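Local structure of hypothetical protein (Vibrio cholerae, 1XPJ) at residues V44-R49 against E82-K87. The protein is of unknown function but probably is a hydrolase of the haloacid dehalogenase superfamily, perhaps acting in capsular polysaccharide biosynthesis. Residues are numbered along the deposited sequence; the frame is centred on the assembly and turned at random.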
ATOM      1  N   VAL A  44       9.184  -2.068 -14.270  1.00 23.41           N
ATOM      2  CA  VAL A  44       8.041  -1.882 -13.369  1.00 23.05           C
ATOM      3  C   VAL A  44       7.204  -0.680 -13.827  1.00 23.41           C
ATOM      4  O   VAL A  44       7.667   0.461 -13.775  1.00 24.27           O
ATOM      5  CB  VAL A  44       8.500  -1.675 -11.891  1.00 23.10           C
ATOM      6  CG1 VAL A  44       7.306  -1.389 -10.969  1.00 22.96           C
ATOM      7  CG2 VAL A  44       9.314  -2.884 -11.373  1.00 21.79           C
ATOM      8  N   ILE A  45       5.985  -0.932 -14.280  1.00 23.05           N
ATOM      9  CA  ILE A  45       5.079   0.140 -14.619  1.00 23.68           C
ATOM     10  C   ILE A  45       4.417   0.597 -13.307  1.00 24.07           C
ATOM     11  O   ILE A  45       3.829  -0.209 -12.589  1.00 24.58           O
ATOM     12  CB  ILE A  45       4.011  -0.336 -15.657  1.00 23.92           C
ATOM     13  CG1 ILE A  45       4.629  -1.172 -16.786  1.00 23.92           C
ATOM     14  CG2 ILE A  45       3.165   0.840 -16.177  1.00 24.30           C
ATOM     15  CD1 ILE A  45       5.597  -0.461 -17.700  1.00 24.06           C
ATOM     16  N   SER A  46       4.542   1.882 -12.994  1.00 23.98           N
ATOM     17  CA  SER A  46       4.052   2.449 -11.746  1.00 24.02           C
ATOM     18  C   SER A  46       3.228   3.643 -12.147  1.00 23.50           C
ATOM     19  O   SER A  46       3.730   4.505 -12.852  1.00 24.57           O
ATOM     20  CB  SER A  46       5.245   2.919 -10.921  1.00 24.22           C
ATOM     21  OG  SER A  46       4.967   2.941  -9.537  1.00 26.64           O
ATOM     22  N   THR A  47       1.969   3.710 -11.748  1.00 22.75           N
ATOM     23  CA  THR A  47       1.101   4.765 -12.270  1.00 22.44           C
ATOM     24  C   THR A  47       0.102   5.285 -11.255  1.00 22.44           C
ATOM     25  O   THR A  47      -0.425   4.518 -10.440  1.00 23.09           O
ATOM     26  CB  THR A  47       0.354   4.280 -13.543  1.00 22.62           C
ATOM     27  OG1 THR A  47      -0.648   5.243 -13.923  1.00 21.41           O
ATOM     28  CG2 THR A  47      -0.456   3.011 -13.243  1.00 23.27           C
ATOM     29  N   ALA A  48      -0.155   6.594 -11.322  1.00 22.44           N
ATOM     30  CA  ALA A  48      -1.211   7.265 -10.554  1.00 21.52           C
ATOM     31  C   ALA A  48      -2.580   7.281 -11.266  1.00 21.45           C
ATOM     32  O   ALA A  48      -3.526   7.927 -10.783  1.00 21.21           O
ATOM     33  CB  ALA A  48      -0.784   8.679 -10.205  1.00 20.55           C
ATOM     34  N   ARG A  49      -2.686   6.593 -12.406  1.00 21.21           N
ATOM     35  CA  ARG A  49      -3.912   6.623 -13.223  1.00 21.76           C
ATOM     36  C   ARG A  49      -5.162   6.301 -12.419  1.00 21.87           C
ATOM     37  O   ARG A  49      -5.188   5.314 -11.693  1.00 21.74           O
ATOM     38  CB  ARG A  49      -3.821   5.645 -14.402  1.00 21.97           C
ATOM     39  CG  ARG A  49      -5.043   5.732 -15.323  0.50 21.88           C
ATOM     40  CD  ARG A  49      -5.047   4.728 -16.460  0.50 23.49           C
ATOM     41  NE  ARG A  49      -4.059   5.032 -17.496  0.50 23.60           N
ATOM     42  CZ  ARG A  49      -3.838   4.270 -18.562  0.50 23.27           C
ATOM     43  NH1 ARG A  49      -4.530   3.146 -18.738  0.50 22.28           N
ATOM     44  NH2 ARG A  49      -2.919   4.623 -19.450  0.50 21.11           N
ATOM     45  N   GLU A  82       6.340  -6.069 -13.672  1.00 22.14           N
ATOM     46  CA  GLU A  82       5.427  -5.709 -12.583  1.00 22.28           C
ATOM     47  C   GLU A  82       4.533  -4.556 -12.996  1.00 22.52           C
ATOM     48  O   GLU A  82       4.945  -3.723 -13.795  1.00 22.83           O
ATOM     49  CB  GLU A  82       6.191  -5.269 -11.328  1.00 22.54           C
ATOM     50  CG  GLU A  82       6.871  -6.377 -10.531  1.00 22.99           C
ATOM     51  CD  GLU A  82       7.726  -5.820  -9.405  1.00 24.62           C
ATOM     52  OE1 GLU A  82       7.381  -4.731  -8.871  1.00 27.66           O
ATOM     53  OE2 GLU A  82       8.730  -6.460  -9.034  1.00 21.48           O
ATOM     54  N   ILE A  83       3.313  -4.517 -12.460  1.00 22.24           N
ATOM     55  CA  ILE A  83       2.498  -3.316 -12.510  1.00 22.57           C
ATOM     56  C   ILE A  83       2.115  -2.897 -11.091  1.00 22.96           C
ATOM     57  O   ILE A  83       1.738  -3.737 -10.274  1.00 23.14           O
ATOM     58  CB  ILE A  83       1.228  -3.495 -13.359  1.00 22.58           C
ATOM     59  CG1 ILE A  83       1.548  -4.124 -14.713  1.00 23.52           C
ATOM     60  CG2 ILE A  83       0.553  -2.150 -13.554  1.00 22.17           C
ATOM     61  CD1 ILE A  83       0.292  -4.535 -15.494  1.00 24.36           C
ATOM     62  N   LEU A  84       2.224  -1.597 -10.822  1.00 22.71           N
ATOM     63  CA  LEU A  84       1.973  -1.029  -9.515  1.00 22.59           C
ATOM     64  C   LEU A  84       1.031   0.150  -9.726  1.00 22.35           C
ATOM     65  O   LEU A  84       1.341   1.054 -10.489  1.00 21.73           O
ATOM     66  CB  LEU A  84       3.293  -0.546  -8.892  1.00 22.77           C
ATOM     67  CG  LEU A  84       4.371  -1.551  -8.410  1.00 23.40           C
ATOM     68  CD1 LEU A  84       5.514  -0.793  -7.744  1.00 21.27           C
ATOM     69  CD2 LEU A  84       3.818  -2.603  -7.437  1.00 21.06           C
ATOM     70  N   VAL A  85      -0.125   0.127  -9.069  1.00 22.01           N
ATOM     71  CA  VAL A  85      -1.062   1.238  -9.155  1.00 22.10           C
ATOM     72  C   VAL A  85      -1.026   1.940  -7.805  1.00 22.60           C
ATOM     73  O   VAL A  85      -0.368   1.455  -6.895  1.00 22.21           O
ATOM     74  CB  VAL A  85      -2.489   0.772  -9.515  1.00 21.93           C
ATOM     75  CG1 VAL A  85      -2.582   0.413 -10.967  1.00 19.85           C
ATOM     76  CG2 VAL A  85      -2.932  -0.410  -8.626  1.00 22.61           C
ATOM     77  N   GLY A  86      -1.704   3.085  -7.683  1.00 23.01           N
ATOM     78  CA  GLY A  86      -1.778   3.778  -6.410  1.00 23.49           C
ATOM     79  C   GLY A  86      -0.612   4.724  -6.128  1.00 23.91           C
ATOM     80  O   GLY A  86      -0.399   5.151  -4.989  1.00 24.49           O
ATOM     81  N   LYS A  87       0.152   5.049  -7.163  1.00 23.81           N
ATOM     82  CA  LYS A  87       1.192   6.074  -7.083  1.00 23.33           C
ATOM     83  C   LYS A  87       0.516   7.375  -6.641  1.00 23.38           C
ATOM     84  O   LYS A  87      -0.597   7.677  -7.096  1.00 23.08           O
ATOM     85  CB  LYS A  87       1.806   6.273  -8.471  1.00 22.84           C
ATOM     86  CG  LYS A  87       3.150   6.971  -8.484  0.50 22.62           C
ATOM     87  CD  LYS A  87       3.412   7.603  -9.848  0.50 21.36           C
ATOM     88  CE  LYS A  87       4.797   8.209  -9.925  0.50 20.86           C
ATOM     89  NZ  LYS A  87       5.180   8.457 -11.340  0.50 21.23           N
TER
HETATM   90  O   HOH W   1      -3.170   4.046  -9.980  1.00 28.43           O
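With CG1 of Val44 trans to the backbone N (chi1 176°) and CG of Leu84 trans to its carbonyl carbon (chi1 -70°), the two side chains meet at an angle on one face of the sheet, Val44 CG1 lying 3.7 Å from Leu84 CD1. Val44 CG2 lies closer to the Glu82 carboxylate, at OE1, and the extended chain of Glu82 runs beside the valine in the same direction; Glu82 OE2 is hydrogen-bonded to Asn57 of a second subunit. On the same face, Ser46 OG rests against Leu84 CB at 3.9 Å. The opposite face carries Ile45, Ile83, Thr47 and Val85, with helix 66-75 packed on Ile83 and Thr47. Segments 44-47 and 82-85 run parallel, their axes 11° apart. Ile45 uses both its backbone polar groups: its N donates to Glu82 O at 3.0 Å, tilted from the carbonyl plane, and its O accepts from Leu84 N at 2.8 Å. Thr47 N then donates to Leu84 O at 3.0 Å. Beyond these bonds the two segments are joined more loosely: Lys87 N gives Thr47 O a weak bond (3.4 Å), while one water donates to Thr47 O and Arg49 O and accepts from Gly86 N. Thr47 OG1 takes the N-H of Arg49 at 2.9 Å, closing an ST turn. Lys87 passes its CB over the Thr47 carbonyl, and its NZ forms a salt bridge with Asp98 of a third subunit, with a weak, long pairing to Asp7. Asp7 and Asp9, the latter salt-bridged to Arg49, fit the HAD-type DxDx(T/V) pattern, so these loops at the C-terminal strand ends probably border the active-site region of a Rossmann-like HAD fold.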